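PDB 3CR3: PTS-dependent dihydroxyacetone kinase, ADP-binding subunit DhaL from Lactococcus lactis subsp. lactis, which binds ADP, accepts a phosphoryl group onto it from DhaM and passes that group to dihydroxyacetone bound to DhaK. Local coordinates for residues G120-V125 with A153-T158; G12-K17 with A181-T186; L103-L108 with A130-L135. One frame throughout, in Å; residues are numbered along the deposited sequence.

Interaction 1 (G120-V125 with A153-T158); sequences GEKTMV and AGLLAT. With ADP (adenosine-5'-diphosphate), chain G.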
loop_
_atom_site.group_PDB
_atom_site.type_symbol
_atom_site.label_atom_id
_atom_site.label_comp_id
_atom_site.label_asym_id
_atom_site.label_seq_id
_atom_site.Cartn_x
_atom_site.Cartn_y
_atom_site.Cartn_z
ATOM N N GLY A 120 -25.100 -5.115 -15.218
ATOM C CA GLY A 120 -25.555 -3.873 -14.571
ATOM C C GLY A 120 -24.508 -3.181 -13.742
ATOM O O GLY A 120 -24.779 -2.159 -13.101
ATOM N N GLU A 121 -23.287 -3.712 -13.763
ATOM C CA GLU A 121 -22.229 -3.164 -12.931
ATOM C C GLU A 121 -21.378 -2.120 -13.639
ATOM O O GLU A 121 -20.362 -1.681 -13.095
ATOM C CB GLU A 121 -21.352 -4.277 -12.365
ATOM C CG GLU A 121 -22.075 -5.188 -11.364
ATOM C CD GLU A 121 -21.106 -5.728 -10.348
ATOM O OE1 GLU A 121 -20.685 -4.958 -9.465
ATOM O OE2 GLU A 121 -20.729 -6.906 -10.462
ATOM N N LYS A 122 -21.833 -1.708 -14.822
ATOM C CA LYS A 122 -21.182 -0.675 -15.647
ATOM C C LYS A 122 -19.851 -1.158 -16.202
ATOM O O LYS A 122 -18.841 -0.497 -16.055
ATOM C CB LYS A 122 -21.018 0.655 -14.888
ATOM C CG LYS A 122 -20.892 1.925 -15.755
ATOM C CD LYS A 122 -20.143 2.986 -14.940
ATOM C CE LYS A 122 -20.140 4.365 -15.560
ATOM N NZ LYS A 122 -21.476 5.038 -15.525
ATOM N N THR A 123 -19.844 -2.335 -16.823
ATOM C CA THR A 123 -18.649 -2.807 -17.529
ATOM C C THR A 123 -19.082 -3.384 -18.879
ATOM O O THR A 123 -20.282 -3.490 -19.146
ATOM C CB THR A 123 -17.912 -3.922 -16.770
ATOM O OG1 THR A 123 -18.699 -5.121 -16.812
ATOM C CG2 THR A 123 -17.604 -3.543 -15.318
HETATM N N MSE A 124 -18.096 -3.795 -19.687
HETATM C CA MSE A 124 -18.317 -4.469 -20.971
HETATM C C MSE A 124 -19.222 -5.697 -20.863
HETATM O O MSE A 124 -19.844 -6.062 -21.822
HETATM C CB MSE A 124 -16.982 -4.870 -21.602
HETATM C CG MSE A 124 -16.236 -5.975 -20.826
HETATM SE SE MSE A 124 -14.460 -6.361 -21.608
HETATM C CE MSE A 124 -14.993 -7.252 -23.164
ATOM N N VAL A 125 -19.254 -6.343 -19.703
ATOM C CA VAL A 125 -20.200 -7.434 -19.413
ATOM C C VAL A 125 -21.642 -7.053 -19.803
ATOM O O VAL A 125 -22.402 -7.877 -20.317
ATOM C CB VAL A 125 -20.123 -7.845 -17.906
ATOM C CG1 VAL A 125 -21.313 -8.700 -17.487
ATOM C CG2 VAL A 125 -18.817 -8.593 -17.614
ATOM N N ALA A 153 -23.968 5.127 -19.118
ATOM C CA ALA A 153 -23.743 6.391 -18.401
ATOM C C ALA A 153 -24.507 6.450 -17.072
ATOM O O ALA A 153 -23.949 6.854 -16.044
ATOM C CB ALA A 153 -24.115 7.591 -19.295
ATOM N N GLY A 154 -25.767 6.012 -17.089
ATOM C CA GLY A 154 -26.648 6.109 -15.907
ATOM C C GLY A 154 -26.284 5.197 -14.744
ATOM O O GLY A 154 -26.776 5.375 -13.640
ATOM N N LEU A 155 -25.424 4.207 -15.000
ATOM C CA LEU A 155 -25.089 3.191 -14.014
ATOM C C LEU A 155 -24.021 3.660 -13.031
ATOM O O LEU A 155 -23.102 4.414 -13.407
ATOM C CB LEU A 155 -24.609 1.904 -14.716
ATOM C CG LEU A 155 -25.581 1.144 -15.634
ATOM C CD1 LEU A 155 -24.834 0.154 -16.489
ATOM C CD2 LEU A 155 -26.661 0.415 -14.816
ATOM N N LEU A 156 -24.148 3.201 -11.779
ATOM C CA LEU A 156 -23.076 3.283 -10.780
ATOM C C LEU A 156 -22.018 2.229 -11.092
ATOM O O LEU A 156 -22.330 1.056 -11.240
ATOM C CB LEU A 156 -23.620 3.052 -9.365
ATOM C CG LEU A 156 -22.635 3.119 -8.189
ATOM C CD1 LEU A 156 -22.273 4.554 -7.866
ATOM C CD2 LEU A 156 -23.183 2.431 -6.959
ATOM N N ALA A 157 -20.767 2.655 -11.192
ATOM C CA ALA A 157 -19.666 1.723 -11.386
ATOM C C ALA A 157 -19.370 0.963 -10.100
ATOM O O ALA A 157 -19.117 1.558 -9.064
ATOM C CB ALA A 157 -18.411 2.471 -11.852
ATOM N N THR A 158 -19.408 -0.361 -10.163
ATOM C CA THR A 158 -19.091 -1.144 -8.981
ATOM C C THR A 158 -17.917 -2.107 -9.189
ATOM O O THR A 158 -17.619 -2.927 -8.317
ATOM C CB THR A 158 -20.341 -1.834 -8.399
ATOM O OG1 THR A 158 -21.019 -2.571 -9.421
ATOM C CG2 THR A 158 -21.295 -0.778 -7.811
HETATM P PB ADP G . -7.699 -0.221 -16.658
HETATM O O1B ADP G . -6.926 1.002 -17.037
HETATM O O2B ADP G . -6.868 -1.248 -15.969
HETATM O O3B ADP G . -9.010 0.085 -15.933
HETATM P PA ADP G . -8.717 -0.183 -19.377
HETATM O O1A ADP G . -8.832 1.290 -19.183
HETATM O O2A ADP G . -7.942 -0.643 -20.590
HETATM O O3A ADP G . -8.122 -0.919 -18.059
HETATM O "O5'" ADP G . -10.192 -0.838 -19.441
HETATM C "C5'" ADP G . -11.248 -0.336 -18.615
HETATM C "C4'" ADP G . -12.479 -1.170 -18.899
HETATM O "O4'" ADP G . -12.320 -2.521 -18.446
HETATM C "C3'" ADP G . -13.719 -0.656 -18.191
HETATM O "O3'" ADP G . -14.329 0.355 -18.995
HETATM C "C2'" ADP G . -14.589 -1.902 -18.038
HETATM O "O2'" ADP G . -15.500 -2.083 -19.124
HETATM C "C1'" ADP G . -13.597 -3.055 -18.112
HETATM N N9 ADP G . -13.479 -3.694 -16.788
HETATM C C8 ADP G . -12.699 -3.237 -15.785
HETATM N N7 ADP G . -12.805 -4.035 -14.712
HETATM C C5 ADP G . -13.675 -5.013 -15.029
HETATM C C6 ADP G . -14.240 -6.184 -14.336
HETATM N N6 ADP G . -13.850 -6.451 -13.074
HETATM N N1 ADP G . -15.116 -6.963 -15.010
HETATM C C2 ADP G . -15.484 -6.705 -16.280
HETATM N N3 ADP G . -15.016 -5.658 -16.961
HETATM C C4 ADP G . -14.129 -4.790 -16.396
HETATM O O HOH W 1 -24.441 -0.521 -11.227
#
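Loops 120-125 and 153-158 lie closest where Glu121 faces Thr158 and Lys122 faces Ala157, and a weak hydrogen bond, long at 3.4 Å but nearly straight (174°), runs there from Thr158 N to Glu121 O. A water adds a second backbone link, donating to both Gly120 O and Leu156 O. Lys122 makes the largest single contribution. Its CG is anti to the backbone N (chi1 -156°), which sends the chain alongside Leu155 in the opposite sense to the leucine. CD rests on Ala157, 3.6 Å from Lys122 CD to Ala157 CB. The final torsion then bends and brings the amine to a carbonyl, with Lys122 NZ 2.7 Å from Leu155 O and tilted 19° from the carbonyl plane. Ser152 O and Ser169 O accept from the same nitrogen. Leu155 also reaches back over the first loop, its CD1 against Lys122 CA and its CD2 3.6 Å from Gly120 O. Glu121 crosses Thr158 at about a right angle; the modelled 2.4 Å between Glu121 OE1 and Thr158 OG1 is so short that its exact length is doubtful. Glu121 OE2 accepts from Gln118 N. Farther along, the loop meets the nucleotide: Thr123 CB packs 3.4 Å from ADP N3, and Met124 N donates to the ribose O2' at 3.2 Å. Thr123 OG1 caps the following helix by accepting from Val125 N. A buried ammonium group is here satisfied by main-chain carbonyls, which illustrates how one lysine can pin together two irregular loops, one of which touches the ADP.

Interaction 2 (G12-K17 with A181-T186); sequences GKFNEK and AYLFET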
loop_
_atom_site.group_PDB
_atom_site.type_symbol
_atom_site.label_atom_id
_atom_site.label_comp_id
_atom_site.label_asym_id
_atom_site.label_seq_id
_atom_site.Cartn_x
_atom_site.Cartn_y
_atom_site.Cartn_z
ATOM N N GLY A 12 -9.944 -6.969 -38.537
ATOM C CA GLY A 12 -9.349 -5.834 -39.240
ATOM C C GLY A 12 -10.228 -4.601 -39.128
ATOM O O GLY A 12 -9.735 -3.518 -38.825
ATOM N N LYS A 13 -11.530 -4.777 -39.373
ATOM C CA LYS A 13 -12.510 -3.699 -39.216
ATOM C C LYS A 13 -12.604 -3.211 -37.780
ATOM O O LYS A 13 -12.758 -2.020 -37.553
ATOM C CB LYS A 13 -13.894 -4.129 -39.701
ATOM C CG LYS A 13 -14.022 -4.206 -41.218
ATOM C CD LYS A 13 -15.450 -4.550 -41.607
ATOM C CE LYS A 13 -15.618 -4.524 -43.120
ATOM N NZ LYS A 13 -15.371 -3.162 -43.678
ATOM N N PHE A 14 -12.534 -4.138 -36.820
ATOM C CA PHE A 14 -12.475 -3.805 -35.394
ATOM C C PHE A 14 -11.221 -2.980 -35.063
ATOM O O PHE A 14 -11.321 -1.917 -34.456
ATOM C CB PHE A 14 -12.560 -5.071 -34.527
ATOM C CG PHE A 14 -12.395 -4.810 -33.051
ATOM C CD1 PHE A 14 -13.267 -3.949 -32.369
ATOM C CD2 PHE A 14 -11.380 -5.424 -32.339
ATOM C CE1 PHE A 14 -13.112 -3.708 -31.007
ATOM C CE2 PHE A 14 -11.223 -5.203 -30.964
ATOM C CZ PHE A 14 -12.074 -4.345 -30.302
ATOM N N ASN A 15 -10.046 -3.458 -35.476
ATOM C CA ASN A 15 -8.817 -2.669 -35.339
ATOM C C ASN A 15 -8.970 -1.253 -35.904
ATOM O O ASN A 15 -8.499 -0.298 -35.292
ATOM C CB ASN A 15 -7.634 -3.374 -36.004
ATOM C CG ASN A 15 -6.327 -2.602 -35.862
ATOM O OD1 ASN A 15 -5.947 -2.181 -34.772
ATOM N ND2 ASN A 15 -5.626 -2.426 -36.978
ATOM N N GLU A 16 -9.636 -1.130 -37.056
ATOM C CA GLU A 16 -9.886 0.172 -37.690
ATOM C C GLU A 16 -10.757 1.091 -36.829
ATOM O O GLU A 16 -10.445 2.256 -36.666
ATOM C CB GLU A 16 -10.516 0.004 -39.081
ATOM C CG GLU A 16 -9.551 -0.408 -40.182
ATOM C CD GLU A 16 -10.260 -0.880 -41.446
ATOM O OE1 GLU A 16 -11.403 -0.421 -41.720
ATOM O OE2 GLU A 16 -9.674 -1.717 -42.178
ATOM N N LYS A 17 -11.857 0.562 -36.293
ATOM C CA LYS A 17 -12.705 1.322 -35.366
ATOM C C LYS A 17 -11.932 1.746 -34.124
ATOM O O LYS A 17 -12.141 2.840 -33.600
ATOM C CB LYS A 17 -13.902 0.481 -34.939
ATOM C CG LYS A 17 -14.950 0.286 -36.010
ATOM C CD LYS A 17 -15.801 1.530 -36.174
ATOM C CE LYS A 17 -16.991 1.273 -37.061
ATOM N NZ LYS A 17 -17.953 2.424 -37.001
ATOM N N ALA A 181 -18.737 -2.350 -28.078
ATOM C CA ALA A 181 -19.711 -1.982 -29.113
ATOM C C ALA A 181 -19.074 -2.009 -30.510
ATOM O O ALA A 181 -19.658 -2.556 -31.466
ATOM C CB ALA A 181 -20.341 -0.595 -28.819
ATOM N N TYR A 182 -17.871 -1.440 -30.619
ATOM C CA TYR A 182 -17.114 -1.473 -31.875
ATOM C C TYR A 182 -16.869 -2.914 -32.310
ATOM O O TYR A 182 -16.927 -3.233 -33.490
ATOM C CB TYR A 182 -15.752 -0.766 -31.726
ATOM C CG TYR A 182 -15.788 0.711 -31.353
ATOM C CD1 TYR A 182 -16.823 1.557 -31.776
ATOM C CD2 TYR A 182 -14.748 1.266 -30.602
ATOM C CE1 TYR A 182 -16.825 2.941 -31.429
ATOM C CE2 TYR A 182 -14.724 2.608 -30.261
ATOM C CZ TYR A 182 -15.764 3.444 -30.660
ATOM O OH TYR A 182 -15.714 4.768 -30.288
ATOM N N LEU A 183 -16.587 -3.784 -31.348
ATOM C CA LEU A 183 -16.344 -5.192 -31.644
ATOM C C LEU A 183 -17.543 -5.863 -32.307
ATOM O O LEU A 183 -17.396 -6.573 -33.317
ATOM C CB LEU A 183 -15.955 -5.950 -30.362
ATOM C CG LEU A 183 -15.512 -7.404 -30.541
ATOM C CD1 LEU A 183 -14.267 -7.476 -31.435
ATOM C CD2 LEU A 183 -15.218 -8.020 -29.181
ATOM N N PHE A 184 -18.718 -5.639 -31.725
ATOM C CA PHE A 184 -19.943 -6.302 -32.168
ATOM C C PHE A 184 -20.551 -5.676 -33.405
ATOM O O PHE A 184 -21.156 -6.376 -34.219
ATOM C CB PHE A 184 -20.983 -6.321 -31.044
ATOM C CG PHE A 184 -20.520 -7.022 -29.797
ATOM C CD1 PHE A 184 -19.629 -8.099 -29.872
ATOM C CD2 PHE A 184 -20.992 -6.620 -28.544
ATOM C CE1 PHE A 184 -19.203 -8.757 -28.723
ATOM C CE2 PHE A 184 -20.565 -7.272 -27.384
ATOM C CZ PHE A 184 -19.671 -8.357 -27.487
ATOM N N GLU A 185 -20.434 -4.355 -33.502
ATOM C CA GLU A 185 -20.862 -3.617 -34.676
ATOM C C GLU A 185 -20.121 -4.085 -35.944
ATOM O O GLU A 185 -20.741 -4.315 -36.973
ATOM C CB GLU A 185 -20.715 -2.110 -34.408
ATOM C CG GLU A 185 -20.213 -1.271 -35.538
ATOM C CD GLU A 185 -20.161 0.213 -35.175
ATOM O OE1 GLU A 185 -20.066 0.552 -33.955
ATOM O OE2 GLU A 185 -20.219 1.028 -36.124
ATOM N N THR A 186 -18.805 -4.241 -35.853
ATOM C CA THR A 186 -18.012 -4.792 -36.965
ATOM C C THR A 186 -18.312 -6.282 -37.218
ATOM O O THR A 186 -18.307 -6.743 -38.347
ATOM C CB THR A 186 -16.516 -4.599 -36.722
ATOM O OG1 THR A 186 -16.180 -5.056 -35.399
ATOM C CG2 THR A 186 -16.158 -3.118 -36.849
#
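Phe14 and Leu183 form the apolar heart of this helix pair. Leu183 CD1 sits over the centre of the Phe14 ring, 3.5 Å from its centroid and 8° off the normal, a CH-pi contact over the face. The ring also presses on the opposing backbone, with Phe14 CD1 3.4 Å from Leu183 CA, and Phe14 CE1 reaches Tyr182 CB. Phe14 CG is anti to the backbone N (chi1 175°), and this swings the ring across to the second helix. Replacing it with an alanine would probably open a gap beneath Leu183 CD1 and leave that methyl without its aromatic partner. Further packing comes from Thr186 CG2, which lies 3.7 Å from Lys17 CG and also touches Lys13 CB, while Lys17 CB rests on Tyr182 CB. The one ionic contact is a salt bridge: Lys17 NZ meets Glu185 OE2 at 2.8 Å, from above the carboxylate plane, the two chains crossing at about a right angle. The segment axes approach to 8.8 Å at 141°, so the helices run roughly antiparallel. Here helix 4-20 and helix 175-191, the first and last of the chain, pack together and so join the two ends of this all-helical DhaL domain.

Interaction 3 (L103-L108 with A130-L135); sequences LIYAGL and AFLNDL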
loop_
_atom_site.group_PDB
_atom_site.type_symbol
_atom_site.label_atom_id
_atom_site.label_comp_id
_atom_site.label_asym_id
_atom_site.label_seq_id
_atom_site.Cartn_x
_atom_site.Cartn_y
_atom_site.Cartn_z
ATOM N N LEU A 103 -20.289 -18.572 -29.504
ATOM C CA LEU A 103 -19.003 -17.895 -29.319
ATOM C C LEU A 103 -19.120 -16.759 -28.298
ATOM O O LEU A 103 -18.369 -16.696 -27.317
ATOM C CB LEU A 103 -18.453 -17.360 -30.657
ATOM C CG LEU A 103 -18.127 -18.427 -31.723
ATOM C CD1 LEU A 103 -17.685 -17.798 -33.058
ATOM C CD2 LEU A 103 -17.068 -19.406 -31.222
ATOM N N ILE A 104 -20.094 -15.890 -28.524
ATOM C CA ILE A 104 -20.320 -14.744 -27.662
ATOM C C ILE A 104 -20.600 -15.241 -26.243
ATOM O O ILE A 104 -20.119 -14.658 -25.277
ATOM C CB ILE A 104 -21.469 -13.835 -28.206
ATOM C CG1 ILE A 104 -21.164 -13.352 -29.636
ATOM C CG2 ILE A 104 -21.757 -12.665 -27.267
ATOM C CD1 ILE A 104 -19.742 -12.765 -29.845
ATOM N N TYR A 105 -21.348 -16.342 -26.137
ATOM C CA TYR A 105 -21.629 -16.947 -24.847
ATOM C C TYR A 105 -20.331 -17.360 -24.172
ATOM O O TYR A 105 -20.119 -17.058 -23.005
ATOM C CB TYR A 105 -22.551 -18.166 -24.994
ATOM C CG TYR A 105 -22.897 -18.817 -23.669
ATOM C CD1 TYR A 105 -24.099 -18.531 -23.032
ATOM C CD2 TYR A 105 -22.011 -19.712 -23.050
ATOM C CE1 TYR A 105 -24.425 -19.124 -21.815
ATOM C CE2 TYR A 105 -22.319 -20.302 -21.826
ATOM C CZ TYR A 105 -23.533 -20.005 -21.215
ATOM O OH TYR A 105 -23.863 -20.588 -20.012
ATOM N N ALA A 106 -19.469 -18.061 -24.908
ATOM C CA ALA A 106 -18.159 -18.443 -24.373
ATOM C C ALA A 106 -17.422 -17.201 -23.864
ATOM O O ALA A 106 -16.952 -17.187 -22.742
ATOM C CB ALA A 106 -17.327 -19.175 -25.422
ATOM N N GLY A 107 -17.351 -16.159 -24.690
ATOM C CA GLY A 107 -16.639 -14.915 -24.329
ATOM C C GLY A 107 -17.198 -14.246 -23.077
ATOM O O GLY A 107 -16.446 -13.863 -22.189
ATOM N N LEU A 108 -18.524 -14.129 -23.001
ATOM C CA LEU A 108 -19.192 -13.495 -21.846
ATOM C C LEU A 108 -18.919 -14.246 -20.553
ATOM O O LEU A 108 -18.557 -13.651 -19.541
ATOM C CB LEU A 108 -20.706 -13.381 -22.085
ATOM C CG LEU A 108 -21.639 -12.975 -20.930
ATOM C CD1 LEU A 108 -21.369 -11.551 -20.418
ATOM C CD2 LEU A 108 -23.087 -13.124 -21.382
ATOM N N ALA A 130 -26.176 -8.048 -23.283
ATOM C CA ALA A 130 -27.255 -7.468 -24.104
ATOM C C ALA A 130 -27.172 -7.939 -25.557
ATOM O O ALA A 130 -28.192 -8.230 -26.193
ATOM C CB ALA A 130 -27.238 -5.920 -24.018
ATOM N N PHE A 131 -25.950 -8.031 -26.077
ATOM C CA PHE A 131 -25.744 -8.450 -27.466
ATOM C C PHE A 131 -26.112 -9.918 -27.681
ATOM O O PHE A 131 -26.788 -10.257 -28.668
ATOM C CB PHE A 131 -24.292 -8.174 -27.877
ATOM C CG PHE A 131 -23.954 -8.598 -29.272
ATOM C CD1 PHE A 131 -24.598 -8.019 -30.376
ATOM C CD2 PHE A 131 -22.946 -9.535 -29.496
ATOM C CE1 PHE A 131 -24.267 -8.394 -31.682
ATOM C CE2 PHE A 131 -22.592 -9.911 -30.799
ATOM C CZ PHE A 131 -23.249 -9.343 -31.893
ATOM N N LEU A 132 -25.680 -10.786 -26.766
ATOM C CA LEU A 132 -26.065 -12.213 -26.799
ATOM C C LEU A 132 -27.576 -12.398 -26.715
ATOM O O LEU A 132 -28.163 -13.164 -27.479
ATOM C CB LEU A 132 -25.391 -12.997 -25.666
ATOM C CG LEU A 132 -25.787 -14.468 -25.469
ATOM C CD1 LEU A 132 -25.319 -15.325 -26.657
ATOM C CD2 LEU A 132 -25.222 -14.985 -24.170
ATOM N N ASN A 133 -28.197 -11.705 -25.768
ATOM C CA ASN A 133 -29.652 -11.765 -25.621
ATOM C C ASN A 133 -30.327 -11.420 -26.956
ATOM O O ASN A 133 -31.226 -12.125 -27.399
ATOM C CB ASN A 133 -30.130 -10.850 -24.482
ATOM C CG ASN A 133 -29.908 -11.468 -23.086
ATOM O OD1 ASN A 133 -29.918 -12.692 -22.920
ATOM N ND2 ASN A 133 -29.734 -10.614 -22.078
ATOM N N ASP A 134 -29.838 -10.362 -27.606
ATOM C CA ASP A 134 -30.349 -9.920 -28.913
ATOM C C ASP A 134 -30.184 -10.989 -30.000
ATOM O O ASP A 134 -31.114 -11.256 -30.762
ATOM C CB ASP A 134 -29.682 -8.602 -29.344
ATOM C CG ASP A 134 -30.299 -7.378 -28.666
ATOM O OD1 ASP A 134 -31.372 -7.520 -28.033
ATOM O OD2 ASP A 134 -29.713 -6.276 -28.776
ATOM N N LEU A 135 -29.000 -11.599 -30.065
ATOM C CA LEU A 135 -28.744 -12.690 -31.015
ATOM C C LEU A 135 -29.707 -13.862 -30.796
ATOM O O LEU A 135 -30.196 -14.450 -31.749
ATOM C CB LEU A 135 -27.286 -13.167 -30.931
ATOM C CG LEU A 135 -26.140 -12.231 -31.347
ATOM C CD1 LEU A 135 -24.800 -12.815 -30.894
ATOM C CD2 LEU A 135 -26.130 -11.943 -32.843
#
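The first torsions of Ile104 and Leu132 turn their branches to meet. In Ile104, CG1 is anti to the carbonyl carbon and CG2 anti to the backbone N (chi1 -57°), so the beta-branch spreads over the second helix: one arm, CG1, faces Phe131 and Leu135, and the other, CG2, faces Leu132 and Phe131. Leu132 has its CG anti to the backbone N (chi1 174°), which carries the fork toward Tyr105 and Leu108. The isoleucine and the leucine thus slide past each other in opposite directions, with Ile104 CG2 4.0 Å from Leu132 CB. Ile104 CG1 rests against two neighbouring side chains, 3.9 Å from Phe131 CE2 and 3.9 Å from Leu135 CD1, both of which cross it at about a right angle. Leu135 CD1 also sits 3.6 Å above the plane of the Phe131 ring, offset toward its rim, so the two residues of one helix form a joint surface for Ile104. At the other end of the contact Leu132 CD2 is shared: it comes 3.9 Å from Tyr105 CD1, obliquely to that ring, and 4.0 Å from Leu108 CD2. The interface is wholly apolar, and its spacings are those of ordinary van der Waals packing. Surrounding residues extend it: Trp128 lies against Ile104 and Leu108, while Leu187 of helix 175-191 touches both Ile104 and Phe131. The segment axes stay 9.8 Å apart at their closest and run at 156° to each other, a nearly antiparallel pair. Here the principle is plain: branched and aromatic side chains at van der Waals distance fill the seam between two helices. Helices 100-115 and 125-136, successive along the chain and joined by the loop that reaches the ADP, make an antiparallel helical hairpin within the all-helical DhaL domain.

Along the chain the segments run 12-17, 103-108, 120-125, 130-135, 153-158 and 181-186. Interaction 2 therefore encloses both others, whereas interactions 1 and 3 interleave. Their centres form a triangle: those of interactions 1 and 2 lie about 21 Å apart, those of interactions 1 and 3 about 17 Å, and those of interactions 2 and 3 about 16 Å. Interactions 1 and 3 share helix 125-136, whose first residue, Val125, packs through its backbone O on Leu108 CD1. Interactions 2 and 3 meet where the Phe184 ring stacks on Phe131, tying helix 175-191 to the hairpin. Interactions 2 and 3 thus belong to the helical body of the domain, while interaction 1 joins two loops, one of which contacts the ADP.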